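Local coordinates for kinectin 1 (Kinesin receptor) (Legionella pneumophila, PDB 4MU6), which is a Legionella effector of unknown molecular function, probably membrane-associated, represented here by its long helical N-terminal coiled-coil domain, at residues F4-N9 / E245-D250; T15-Q20 / T50-K55; T62-N67 / Q238-A243; K74-E79 / G227-I232. All coordinates share one frame; numbering follows the deposited sequence.

Contact 1: residues F4-N9 / E245-D250; sequences FLANCN and EKKCSD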
loop_
_atom_site.group_PDB
_atom_site.type_symbol
_atom_site.label_atom_id
_atom_site.label_comp_id
_atom_site.label_asym_id
_atom_site.label_seq_id
_atom_site.Cartn_x
_atom_site.Cartn_y
_atom_site.Cartn_z
ATOM N N PHE A 4 1.521 22.120 5.444
ATOM C CA PHE A 4 1.928 23.423 4.943
ATOM C C PHE A 4 0.906 24.068 4.005
ATOM O O PHE A 4 0.467 25.193 4.252
ATOM C CB PHE A 4 3.284 23.325 4.249
ATOM C CG PHE A 4 4.440 23.134 5.194
ATOM C CD1 PHE A 4 5.007 24.226 5.850
ATOM C CD2 PHE A 4 4.979 21.869 5.412
ATOM C CE1 PHE A 4 6.085 24.057 6.716
ATOM C CE2 PHE A 4 6.060 21.689 6.272
ATOM C CZ PHE A 4 6.614 22.784 6.924
ATOM N N LEU A 5 0.539 23.374 2.926
ATOM C CA LEU A 5 -0.328 23.987 1.919
ATOM C C LEU A 5 -1.655 24.406 2.533
ATOM O O LEU A 5 -2.114 25.525 2.325
ATOM C CB LEU A 5 -0.584 23.050 0.734
ATOM C CG LEU A 5 0.545 22.753 -0.238
ATOM C CD1 LEU A 5 -0.016 22.083 -1.473
ATOM C CD2 LEU A 5 1.326 24.022 -0.601
ATOM N N ALA A 6 -2.243 23.501 3.314
ATOM C CA ALA A 6 -3.546 23.725 3.924
ATOM C C ALA A 6 -3.549 24.887 4.899
ATOM O O ALA A 6 -4.600 25.467 5.170
ATOM C CB ALA A 6 -4.029 22.460 4.620
ATOM N N ASN A 7 -2.376 25.222 5.426
ATOM C CA ASN A 7 -2.260 26.285 6.419
ATOM C C ASN A 7 -1.591 27.548 5.877
ATOM O O ASN A 7 -1.228 28.445 6.642
ATOM C CB ASN A 7 -1.521 25.777 7.656
ATOM C CG ASN A 7 -2.319 24.739 8.416
ATOM O OD1 ASN A 7 -3.446 25.001 8.842
ATOM N ND2 ASN A 7 -1.753 23.541 8.564
ATOM N N CYS A 8 -1.442 27.618 4.559
ATOM C CA CYS A 8 -0.782 28.759 3.937
ATOM C C CYS A 8 -1.706 29.968 3.844
ATOM O O CYS A 8 -2.762 29.911 3.211
ATOM C CB CYS A 8 -0.258 28.394 2.544
ATOM S SG CYS A 8 0.788 29.665 1.768
ATOM N N ASN A 9 -1.302 31.051 4.500
ATOM C CA ASN A 9 -1.907 32.362 4.300
ATOM C C ASN A 9 -1.201 32.979 3.111
ATOM O O ASN A 9 -0.087 33.456 3.246
ATOM C CB ASN A 9 -1.656 33.235 5.525
ATOM C CG ASN A 9 -2.408 34.560 5.473
ATOM O OD1 ASN A 9 -2.471 35.224 4.435
ATOM N ND2 ASN A 9 -2.988 34.943 6.602
ATOM N N GLU A 245 -1.174 18.505 -5.571
ATOM C CA GLU A 245 -0.663 19.150 -6.779
ATOM C C GLU A 245 -1.603 20.283 -7.235
ATOM O O GLU A 245 -1.154 21.390 -7.551
ATOM C CB GLU A 245 -0.481 18.130 -7.906
ATOM C CG GLU A 245 0.709 17.205 -7.754
ATOM C CD GLU A 245 1.981 17.819 -8.277
ATOM O OE1 GLU A 245 1.898 18.659 -9.204
ATOM O OE2 GLU A 245 3.066 17.467 -7.761
ATOM N N LYS A 246 -2.901 20.000 -7.273
ATOM C CA LYS A 246 -3.879 21.016 -7.653
ATOM C C LYS A 246 -3.854 22.175 -6.679
ATOM O O LYS A 246 -3.840 23.327 -7.097
ATOM C CB LYS A 246 -5.303 20.442 -7.719
ATOM C CG LYS A 246 -5.520 19.426 -8.824
ATOM C CD LYS A 246 -5.582 20.073 -10.199
ATOM C CE LYS A 246 -5.932 19.036 -11.263
ATOM N NZ LYS A 246 -7.176 18.291 -10.913
ATOM N N LYS A 247 -3.871 21.854 -5.386
ATOM C CA LYS A 247 -3.905 22.857 -4.327
ATOM C C LYS A 247 -2.719 23.817 -4.443
ATOM O O LYS A 247 -2.839 25.038 -4.225
ATOM C CB LYS A 247 -3.901 22.164 -2.961
ATOM C CG LYS A 247 -4.046 23.118 -1.796
ATOM C CD LYS A 247 -4.157 22.362 -0.491
ATOM C CE LYS A 247 -4.582 23.282 0.637
ATOM N NZ LYS A 247 -5.922 23.919 0.415
ATOM N N CYS A 248 -1.576 23.249 -4.801
ATOM C CA CYS A 248 -0.360 24.012 -5.021
ATOM C C CYS A 248 -0.479 24.903 -6.258
ATOM O O CYS A 248 -0.063 26.066 -6.230
ATOM C CB CYS A 248 0.830 23.066 -5.179
ATOM S SG CYS A 248 2.406 23.911 -5.395
ATOM N N SER A 249 -1.033 24.360 -7.344
ATOM C CA SER A 249 -1.278 25.175 -8.532
ATOM C C SER A 249 -2.200 26.364 -8.245
ATOM O O SER A 249 -1.998 27.456 -8.787
ATOM C CB SER A 249 -1.851 24.343 -9.674
ATOM O OG SER A 249 -0.801 23.892 -10.506
ATOM N N ASP A 250 -3.198 26.155 -7.390
ATOM C CA ASP A 250 -4.159 27.218 -7.072
ATOM C C ASP A 250 -3.521 28.313 -6.223
ATOM O O ASP A 250 -3.794 29.496 -6.409
ATOM C CB ASP A 250 -5.376 26.655 -6.329
ATOM C CG ASP A 250 -6.274 25.823 -7.219
ATOM O OD1 ASP A 250 -6.096 25.859 -8.456
ATOM O OD2 ASP A 250 -7.173 25.143 -6.673
#

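Contact 2: residues T15-Q20 / T50-K55; sequences TEHIKQ and TATLLK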
loop_
_atom_site.group_PDB
_atom_site.type_symbol
_atom_site.label_atom_id
_atom_site.label_comp_id
_atom_site.label_asym_id
_atom_site.label_seq_id
_atom_site.Cartn_x
_atom_site.Cartn_y
_atom_site.Cartn_z
ATOM N N THR A 15 3.771 38.761 0.993
ATOM C CA THR A 15 4.254 39.950 1.684
ATOM C C THR A 15 5.656 39.728 2.232
ATOM O O THR A 15 6.533 40.587 2.096
ATOM C CB THR A 15 3.325 40.342 2.847
ATOM O OG1 THR A 15 2.040 40.696 2.329
ATOM C CG2 THR A 15 3.892 41.528 3.603
ATOM N N GLU A 16 5.855 38.569 2.850
ATOM C CA GLU A 16 7.149 38.227 3.413
ATOM C C GLU A 16 8.193 38.237 2.310
ATOM O O GLU A 16 9.291 38.758 2.489
ATOM C CB GLU A 16 7.099 36.862 4.086
ATOM C CG GLU A 16 8.381 36.485 4.821
ATOM C CD GLU A 16 8.437 35.001 5.195
ATOM O OE1 GLU A 16 8.790 34.690 6.354
ATOM O OE2 GLU A 16 8.135 34.145 4.331
ATOM N N HIS A 17 7.836 37.689 1.155
ATOM C CA HIS A 17 8.766 37.657 0.030
ATOM C C HIS A 17 8.980 39.025 -0.632
ATOM O O HIS A 17 10.054 39.305 -1.162
ATOM C CB HIS A 17 8.340 36.607 -0.988
ATOM C CG HIS A 17 8.598 35.204 -0.538
ATOM N ND1 HIS A 17 9.609 34.430 -1.062
ATOM C CD2 HIS A 17 7.990 34.444 0.404
ATOM C CE1 HIS A 17 9.606 33.248 -0.473
ATOM N NE2 HIS A 17 8.632 33.230 0.420
ATOM N N ILE A 18 7.956 39.867 -0.617
ATOM C CA ILE A 18 8.124 41.239 -1.090
ATOM C C ILE A 18 9.050 42.007 -0.161
ATOM O O ILE A 18 9.957 42.698 -0.615
ATOM C CB ILE A 18 6.791 41.977 -1.166
ATOM C CG1 ILE A 18 5.965 41.419 -2.315
ATOM C CG2 ILE A 18 7.010 43.497 -1.347
ATOM C CD1 ILE A 18 4.528 41.828 -2.239
ATOM N N LYS A 19 8.814 41.885 1.143
ATOM C CA LYS A 19 9.647 42.569 2.122
ATOM C C LYS A 19 11.114 42.152 1.998
ATOM O O LYS A 19 12.016 42.996 2.060
ATOM C CB LYS A 19 9.127 42.317 3.540
ATOM C CG LYS A 19 7.858 43.091 3.896
ATOM C CD LYS A 19 7.470 42.829 5.337
ATOM C CE LYS A 19 6.307 43.692 5.765
ATOM N NZ LYS A 19 6.387 43.994 7.227
ATOM N N GLN A 20 11.350 40.855 1.804
ATOM C CA GLN A 20 12.711 40.346 1.674
ATOM C C GLN A 20 13.400 40.955 0.453
ATOM O O GLN A 20 14.576 41.324 0.501
ATOM C CB GLN A 20 12.713 38.815 1.607
ATOM C CG GLN A 20 14.082 38.219 1.358
ATOM C CD GLN A 20 15.090 38.648 2.400
ATOM O OE1 GLN A 20 14.751 38.832 3.572
ATOM N NE2 GLN A 20 16.337 38.824 1.980
ATOM N N THR A 50 6.900 30.948 -5.509
ATOM C CA THR A 50 6.625 29.690 -6.191
ATOM C C THR A 50 7.513 28.545 -5.688
ATOM O O THR A 50 7.023 27.432 -5.523
ATOM C CB THR A 50 6.709 29.836 -7.737
ATOM O OG1 THR A 50 5.717 30.774 -8.182
ATOM C CG2 THR A 50 6.473 28.489 -8.450
ATOM N N ALA A 51 8.794 28.817 -5.420
ATOM C CA ALA A 51 9.708 27.783 -4.907
ATOM C C ALA A 51 9.303 27.352 -3.503
ATOM O O ALA A 51 9.285 26.150 -3.192
ATOM C CB ALA A 51 11.202 28.249 -4.941
ATOM N N THR A 52 8.963 28.330 -2.663
ATOM C CA THR A 52 8.432 28.036 -1.333
ATOM C C THR A 52 7.178 27.158 -1.401
ATOM O O THR A 52 7.028 26.212 -0.627
ATOM C CB THR A 52 8.096 29.313 -0.556
ATOM O OG1 THR A 52 9.305 30.005 -0.220
ATOM C CG2 THR A 52 7.319 28.979 0.731
ATOM N N LEU A 53 6.264 27.469 -2.310
ATOM C CA LEU A 53 5.033 26.671 -2.397
ATOM C C LEU A 53 5.306 25.239 -2.856
ATOM O O LEU A 53 4.679 24.285 -2.371
ATOM C CB LEU A 53 3.989 27.351 -3.289
ATOM C CG LEU A 53 3.345 28.575 -2.630
ATOM C CD1 LEU A 53 2.607 29.419 -3.643
ATOM C CD2 LEU A 53 2.402 28.111 -1.530
ATOM N N LEU A 54 6.252 25.086 -3.774
ATOM C CA LEU A 54 6.583 23.763 -4.294
ATOM C C LEU A 54 7.231 22.904 -3.221
ATOM O O LEU A 54 6.926 21.699 -3.116
ATOM C CB LEU A 54 7.502 23.871 -5.507
ATOM C CG LEU A 54 6.818 24.465 -6.731
ATOM C CD1 LEU A 54 7.865 24.819 -7.753
ATOM C CD2 LEU A 54 5.793 23.482 -7.304
ATOM N N LYS A 55 8.125 23.521 -2.441
ATOM C CA LYS A 55 8.769 22.832 -1.331
ATOM C C LYS A 55 7.741 22.401 -0.305
ATOM O O LYS A 55 7.808 21.286 0.210
ATOM C CB LYS A 55 9.822 23.693 -0.661
ATOM C CG LYS A 55 11.152 23.797 -1.405
ATOM C CD LYS A 55 12.041 24.888 -0.778
ATOM C CE LYS A 55 13.397 25.033 -1.481
ATOM N NZ LYS A 55 13.344 25.750 -2.787
#

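Contact 3: residues T62-N67 / Q238-A243; sequences TEVKKN and QKQHHA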
loop_
_atom_site.group_PDB
_atom_site.type_symbol
_atom_site.label_atom_id
_atom_site.label_comp_id
_atom_site.label_asym_id
_atom_site.label_seq_id
_atom_site.Cartn_x
_atom_site.Cartn_y
_atom_site.Cartn_z
ATOM N N THR A 62 5.092 14.088 0.804
ATOM C CA THR A 62 5.944 13.119 1.473
ATOM C C THR A 62 5.248 12.631 2.737
ATOM O O THR A 62 5.213 11.435 3.003
ATOM C CB THR A 62 7.357 13.694 1.813
ATOM O OG1 THR A 62 8.055 14.016 0.603
ATOM C CG2 THR A 62 8.164 12.686 2.583
ATOM N N GLU A 63 4.676 13.560 3.500
ATOM C CA GLU A 63 4.035 13.208 4.766
ATOM C C GLU A 63 2.810 12.269 4.633
ATOM O O GLU A 63 2.669 11.308 5.399
ATOM C CB GLU A 63 3.635 14.466 5.532
ATOM C CG GLU A 63 2.918 14.174 6.840
ATOM C CD GLU A 63 3.779 13.410 7.833
ATOM O OE1 GLU A 63 5.025 13.589 7.824
ATOM O OE2 GLU A 63 3.201 12.632 8.627
ATOM N N VAL A 64 1.921 12.549 3.686
ATOM C CA VAL A 64 0.696 11.746 3.601
ATOM C C VAL A 64 1.036 10.375 3.026
ATOM O O VAL A 64 0.500 9.357 3.464
ATOM C CB VAL A 64 -0.432 12.439 2.801
ATOM C CG1 VAL A 64 -0.024 12.677 1.328
ATOM C CG2 VAL A 64 -1.739 11.648 2.911
ATOM N N LYS A 65 1.962 10.351 2.076
ATOM C CA LYS A 65 2.461 9.081 1.556
ATOM C C LYS A 65 2.964 8.192 2.685
ATOM O O LYS A 65 2.693 6.988 2.694
ATOM C CB LYS A 65 3.559 9.305 0.511
ATOM C CG LYS A 65 4.306 8.019 0.107
ATOM C CD LYS A 65 5.015 8.162 -1.229
ATOM C CE LYS A 65 6.484 8.484 -1.051
ATOM N NZ LYS A 65 7.237 7.319 -0.516
ATOM N N LYS A 66 3.698 8.779 3.633
ATOM C CA LYS A 66 4.199 8.009 4.767
ATOM C C LYS A 66 3.076 7.459 5.627
ATOM O O LYS A 66 3.095 6.282 5.996
ATOM C CB LYS A 66 5.178 8.821 5.624
ATOM C CG LYS A 66 6.600 8.826 5.068
ATOM C CD LYS A 66 7.546 9.589 5.988
ATOM C CE LYS A 66 8.816 10.013 5.253
ATOM N NZ LYS A 66 9.448 11.230 5.858
ATOM N N ASN A 67 2.105 8.310 5.950
ATOM C CA ASN A 67 0.902 7.849 6.644
ATOM C C ASN A 67 0.184 6.650 5.960
ATOM O O ASN A 67 -0.195 5.674 6.625
ATOM C CB ASN A 67 -0.075 9.016 6.840
ATOM C CG ASN A 67 0.524 10.140 7.637
ATOM O OD1 ASN A 67 1.427 9.932 8.445
ATOM N ND2 ASN A 67 0.033 11.352 7.408
ATOM N N GLN A 238 -2.261 8.163 -5.108
ATOM C CA GLN A 238 -2.568 8.908 -6.330
ATOM C C GLN A 238 -3.613 10.000 -6.097
ATOM O O GLN A 238 -3.468 11.121 -6.595
ATOM C CB GLN A 238 -3.051 7.971 -7.426
ATOM C CG GLN A 238 -3.783 8.662 -8.572
ATOM C CD GLN A 238 -4.473 7.665 -9.503
ATOM O OE1 GLN A 238 -4.230 7.652 -10.715
ATOM N NE2 GLN A 238 -5.341 6.825 -8.934
ATOM N N LYS A 239 -4.664 9.673 -5.352
ATOM C CA LYS A 239 -5.702 10.660 -5.058
ATOM C C LYS A 239 -5.137 11.840 -4.255
ATOM O O LYS A 239 -5.411 12.996 -4.563
ATOM C CB LYS A 239 -6.867 10.014 -4.306
ATOM C CG LYS A 239 -7.689 9.070 -5.159
ATOM C CD LYS A 239 -8.371 9.832 -6.282
ATOM C CE LYS A 239 -9.401 8.963 -6.976
ATOM N NZ LYS A 239 -10.211 9.707 -7.969
ATOM N N GLN A 240 -4.350 11.530 -3.230
ATOM C CA GLN A 240 -3.762 12.548 -2.362
ATOM C C GLN A 240 -2.750 13.424 -3.103
ATOM O O GLN A 240 -2.719 14.642 -2.922
ATOM C CB GLN A 240 -3.129 11.900 -1.124
ATOM C CG GLN A 240 -4.153 11.356 -0.112
ATOM C CD GLN A 240 -4.880 12.464 0.627
ATOM O OE1 GLN A 240 -4.303 13.521 0.879
ATOM N NE2 GLN A 240 -6.151 12.233 0.976
ATOM N N HIS A 241 -1.931 12.816 -3.951
ATOM C CA HIS A 241 -0.922 13.596 -4.658
ATOM C C HIS A 241 -1.535 14.520 -5.706
ATOM O O HIS A 241 -1.115 15.680 -5.833
ATOM C CB HIS A 241 0.173 12.704 -5.260
ATOM C CG HIS A 241 1.166 12.210 -4.250
ATOM N ND1 HIS A 241 2.318 11.536 -4.603
ATOM C CD2 HIS A 241 1.173 12.280 -2.898
ATOM C CE1 HIS A 241 2.988 11.212 -3.512
ATOM N NE2 HIS A 241 2.315 11.652 -2.465
ATOM N N HIS A 242 -2.521 14.018 -6.447
ATOM C CA HIS A 242 -3.235 14.850 -7.417
ATOM C C HIS A 242 -3.877 16.036 -6.716
ATOM O O HIS A 242 -3.801 17.161 -7.198
ATOM C CB HIS A 242 -4.314 14.064 -8.165
ATOM C CG HIS A 242 -3.776 13.150 -9.225
ATOM N ND1 HIS A 242 -2.705 13.488 -10.026
ATOM C CD2 HIS A 242 -4.154 11.907 -9.608
ATOM C CE1 HIS A 242 -2.449 12.493 -10.859
ATOM N NE2 HIS A 242 -3.314 11.521 -10.625
ATOM N N ALA A 243 -4.509 15.769 -5.581
ATOM C CA ALA A 243 -5.162 16.820 -4.815
ATOM C C ALA A 243 -4.169 17.903 -4.361
ATOM O O ALA A 243 -4.415 19.083 -4.563
ATOM C CB ALA A 243 -5.910 16.241 -3.634
#

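Contact 4: residues K74-E79 / G227-I232; sequences KAQLAE and GKNQSI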
loop_
_atom_site.group_PDB
_atom_site.type_symbol
_atom_site.label_atom_id
_atom_site.label_comp_id
_atom_site.label_asym_id
_atom_site.label_seq_id
_atom_site.Cartn_x
_atom_site.Cartn_y
_atom_site.Cartn_z
ATOM N N LYS A 74 1.309 -2.142 7.884
ATOM C CA LYS A 74 0.851 -2.791 9.112
ATOM C C LYS A 74 -0.297 -3.763 8.852
ATOM O O LYS A 74 -0.421 -4.793 9.520
ATOM C CB LYS A 74 0.398 -1.734 10.130
ATOM C CG LYS A 74 1.526 -0.848 10.697
ATOM C CD LYS A 74 0.962 0.349 11.473
ATOM C CE LYS A 74 2.059 1.131 12.189
ATOM N NZ LYS A 74 1.562 2.410 12.797
ATOM N N ALA A 75 -1.153 -3.404 7.900
ATOM C CA ALA A 75 -2.317 -4.211 7.591
ATOM C C ALA A 75 -1.837 -5.509 6.948
ATOM O O ALA A 75 -2.291 -6.590 7.310
ATOM C CB ALA A 75 -3.262 -3.453 6.674
ATOM N N GLN A 76 -0.894 -5.401 6.017
ATOM C CA GLN A 76 -0.327 -6.596 5.392
ATOM C C GLN A 76 0.409 -7.485 6.384
ATOM O O GLN A 76 0.332 -8.718 6.288
ATOM C CB GLN A 76 0.621 -6.251 4.250
ATOM C CG GLN A 76 1.172 -7.488 3.541
ATOM C CD GLN A 76 0.154 -8.142 2.614
ATOM O OE1 GLN A 76 -0.321 -7.524 1.659
ATOM N NE2 GLN A 76 -0.170 -9.411 2.884
ATOM N N LEU A 77 1.148 -6.870 7.309
ATOM C CA LEU A 77 1.859 -7.650 8.314
ATOM C C LEU A 77 0.861 -8.463 9.125
ATOM O O LEU A 77 1.007 -9.676 9.261
ATOM C CB LEU A 77 2.729 -6.780 9.222
ATOM C CG LEU A 77 3.666 -7.575 10.151
ATOM C CD1 LEU A 77 4.557 -8.571 9.383
ATOM C CD2 LEU A 77 4.533 -6.650 11.002
ATOM N N ALA A 78 -0.171 -7.799 9.634
ATOM C CA ALA A 78 -1.234 -8.492 10.362
ATOM C C ALA A 78 -1.916 -9.629 9.555
ATOM O O ALA A 78 -2.201 -10.697 10.104
ATOM C CB ALA A 78 -2.271 -7.479 10.882
ATOM N N GLU A 79 -2.173 -9.404 8.265
ATOM C CA GLU A 79 -2.765 -10.445 7.415
ATOM C C GLU A 79 -1.836 -11.640 7.353
ATOM O O GLU A 79 -2.272 -12.786 7.445
ATOM C CB GLU A 79 -2.980 -9.940 5.987
ATOM C CG GLU A 79 -4.364 -9.428 5.656
ATOM C CD GLU A 79 -4.476 -8.986 4.205
ATOM O OE1 GLU A 79 -4.148 -7.815 3.903
ATOM O OE2 GLU A 79 -4.877 -9.816 3.361
ATOM N N GLY A 227 -0.387 -8.086 -4.275
ATOM C CA GLY A 227 -0.773 -7.300 -5.437
ATOM C C GLY A 227 -2.025 -6.469 -5.203
ATOM O O GLY A 227 -2.106 -5.307 -5.607
ATOM N N LYS A 228 -2.999 -7.075 -4.536
ATOM C CA LYS A 228 -4.263 -6.414 -4.240
ATOM C C LYS A 228 -4.064 -5.243 -3.284
ATOM O O LYS A 228 -4.722 -4.209 -3.421
ATOM C CB LYS A 228 -5.241 -7.409 -3.632
ATOM C CG LYS A 228 -6.547 -6.769 -3.148
ATOM C CD LYS A 228 -7.423 -7.800 -2.445
ATOM C CE LYS A 228 -8.646 -7.152 -1.806
ATOM N NZ LYS A 228 -9.566 -8.189 -1.250
ATOM N N ASN A 229 -3.156 -5.407 -2.322
ATOM C CA ASN A 229 -2.853 -4.330 -1.379
ATOM C C ASN A 229 -2.019 -3.183 -1.965
ATOM O O ASN A 229 -2.256 -2.015 -1.630
ATOM C CB ASN A 229 -2.257 -4.870 -0.075
ATOM C CG ASN A 229 -3.306 -5.540 0.799
ATOM O OD1 ASN A 229 -4.464 -5.115 0.819
ATOM N ND2 ASN A 229 -2.912 -6.589 1.520
ATOM N N GLN A 230 -1.080 -3.509 -2.855
ATOM C CA GLN A 230 -0.348 -2.493 -3.608
ATOM C C GLN A 230 -1.330 -1.560 -4.307
ATOM O O GLN A 230 -1.111 -0.346 -4.385
ATOM C CB GLN A 230 0.551 -3.142 -4.661
ATOM C CG GLN A 230 1.628 -4.053 -4.084
ATOM C CD GLN A 230 2.431 -4.777 -5.162
ATOM O OE1 GLN A 230 2.180 -4.615 -6.360
ATOM N NE2 GLN A 230 3.391 -5.598 -4.735
ATOM N N SER A 231 -2.414 -2.150 -4.811
ATOM C CA SER A 231 -3.431 -1.433 -5.562
ATOM C C SER A 231 -4.161 -0.428 -4.677
ATOM O O SER A 231 -4.357 0.735 -5.046
ATOM C CB SER A 231 -4.442 -2.428 -6.123
ATOM O OG SER A 231 -4.586 -2.244 -7.515
ATOM N N ILE A 232 -4.582 -0.899 -3.509
ATOM C CA ILE A 232 -5.268 -0.050 -2.557
ATOM C C ILE A 232 -4.345 1.086 -2.131
ATOM O O ILE A 232 -4.765 2.247 -2.102
ATOM C CB ILE A 232 -5.795 -0.878 -1.372
ATOM C CG1 ILE A 232 -6.877 -1.852 -1.881
ATOM C CG2 ILE A 232 -6.332 0.033 -0.286
ATOM C CD1 ILE A 232 -7.308 -2.939 -0.906
#

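Contact 1: residues F4-N9 / E245-D250
Lys247 lies against Leu5 and Ala6 with the aliphatic length of its chain. It leaves the helix with CG anti to the backbone N (chi1 -175°), which lays the chain across the gap to residues 4-9. CB and CG both graze Leu5 CD1. Lys247 CD then comes to 3.8 Å from Leu5 CB. Lys247 CE passes Leu5 C and meets Ala6 CA at 3.5 Å, with the methyl of Ala6 a little further off. The last bond turns at chi4 (61°). It carries NZ further from Ala6, so the hydrocarbon part does the touching and not the ammonium.

Leu5 works from the other side. Its CD1 methyl points at helix 227-273 and reaches Cys248 CB at 3.9 Å. It also touches Cys248 N, at the same 3.9 Å from Leu5 CD1. Leu5 and Cys248 are both buried, while Ala6 is exposed. The Leu5-Cys248 side of the contact is thus apolar and buried, and the Ala6 side is open.

Further along the loop, Asn9 is the N-cap of helix 10-22, and its OD1 accepts a hydrogen bond from Glu12 N. The carboxylate of Asp60 on helix 43-105 accepts hydrogen bonds from the backbone N of Phe4 and of Leu5. Cys248 also touches Arg57 of that helix. The arrangement is an N-terminal loop packed against two long helices, 43-105 and 227-273, of this helical domain.

Contact 2: residues T15-Q20 / T50-K55
His17 and Thr52 make the whole of this small contact. The nearest atoms are His17 CE1 and Thr52 OG1, 3.3 Å apart. His17 NE2 is 3.4 Å from Thr52 OG1. The hydroxyl sits at the edge of the imidazole, near the ring plane. The other ring nitrogen, ND1, has a clearer partner: it is hydrogen-bonded to Ser48 OG, one turn before Thr52. That bond helps fix the rotation of the imidazole.

Along 50-55, Thr50 comes first and points its CB away from helix 10-22. Its hydroxyl turns back to His46 O. Thr52 is the residue that points toward the other segment. Its OG1 stands anti to the carbonyl carbon (chi1 -69°), makes a weak hydrogen bond with Ser48 O and faces the histidine. The Thr52 side chain also touches Leu13 of helix 10-22. Leu53 turns to the buried side, where it packs on Ile10 and Leu13 of helix 10-22 and on Ile252 of helix 227-273. Leu54 follows, and its CD2 meets Cys248 SG.

The polar pair thus lies on the surface beside an apolar layer. Helix 10-22 rests on the early turns of helix 43-105, where His17 also touches Ile45 and Val49. Thr15 and Ile18 pack on Leu262 of helix 227-273, so three helices meet here.

Contact 3: residues T62-N67 / Q238-A243
Val64 and Gln240 make the closer half of this contact, and their CA atoms are 7.5 Å apart. Val64 points both methyls across. Its CG2, anti to the backbone N, lies over the bent chain of Gln240, 3.8 Å from Gln240 OE1 and 3.9 Å from Gln240 CG. Its CG1 sits between the backbone N and the carbonyl carbon (chi1 63°) and comes to 4.0 Å from Gln240 CB. The same methyl faces the edge of the His241 ring, near its plane, with Val64 CG1 and His241 CD2 4.4 Å apart. Leu244, one turn on from Gln240, also packs on Val64.

The other half is looser. Toward residues 238-243 Lys65 offers its root: Lys65 CB is 4.0 Å from His241 NE2. The rest of the lysine bends away at chi3 and chi4, and its NZ forms a salt bridge with Glu69 on its own helix. Lys65 also touches Ile237. His241 NE2 donates to Lys61 O, a bond that ties the ring to the facing helix and limits its rotation. All four touching residues keep some exposure, so the contact lies at the surface.

Here the two helices run almost opposite ways, with segment axes at 167° and 10.0 Å apart at their closest. The arrangement is an antiparallel pair of long helices, consistent with the coiled-coil character of this elongated N-terminal domain.

Contact 4: residues K74-E79 / G227-I232
Where the first turn of helix 227-273 faces helix 43-105, Gln76 and Asn229 stand opposite each other with CA atoms 7.6 Å apart. The side chains meet through the amide nitrogen of Asn229, which gives two hydrogen bonds. Asn229 ND2 to Gln76 OE1 measures 2.8 Å and is almost straight (171°). Asn229 ND2 to Glu79 OE1 measures 3.0 Å and is more bent (152°). Both acceptors lie close to the amide plane of Asn229, so one flat group spans two residues a turn apart.

Residues 74-79 fall in a predicted coiled coil. This contact is a polar layer between long helices, close to the centre of the chain.

Gln76 is buried. Its OE1 is gripped twice, since Ser226 N also donates to it. Asn229 approaches that oxygen from above the carbonyl plane, 51° out of it. Gln76 NE2 is used as well, by Asp80 OD1. Glu79, which is exposed, reaches in and accepts on the syn side of OE1, its carboxylate almost perpendicular to the Asn229 amide. Arg207 and Arg211 of helix 158-217 touch Gln76.

How the contacts relate
Contacts 3 and 4 join the same two helices, 43-105 and 227-273, with centres about 17 Å apart. Contact 1 uses helix 227-273 again, now with the N-terminal loop, and contact 2 uses helix 43-105 with helix 10-22. Contacts 2 and 3 are surface contacts, whereas contacts 1 and 4 are partly buried. Contact 1 is mostly apolar. Contact 4, nearest the centre of the chain, relies on hydrogen bonds instead. Contact 3 mixes methyls with polar groups, and contact 2 is a single polar pair. Contacts 1 and 2 touch: Cys8 SG lies 4.0 Å from Leu53 CD2, and Leu5 CD2 lies 3.8 Å from Leu53 O.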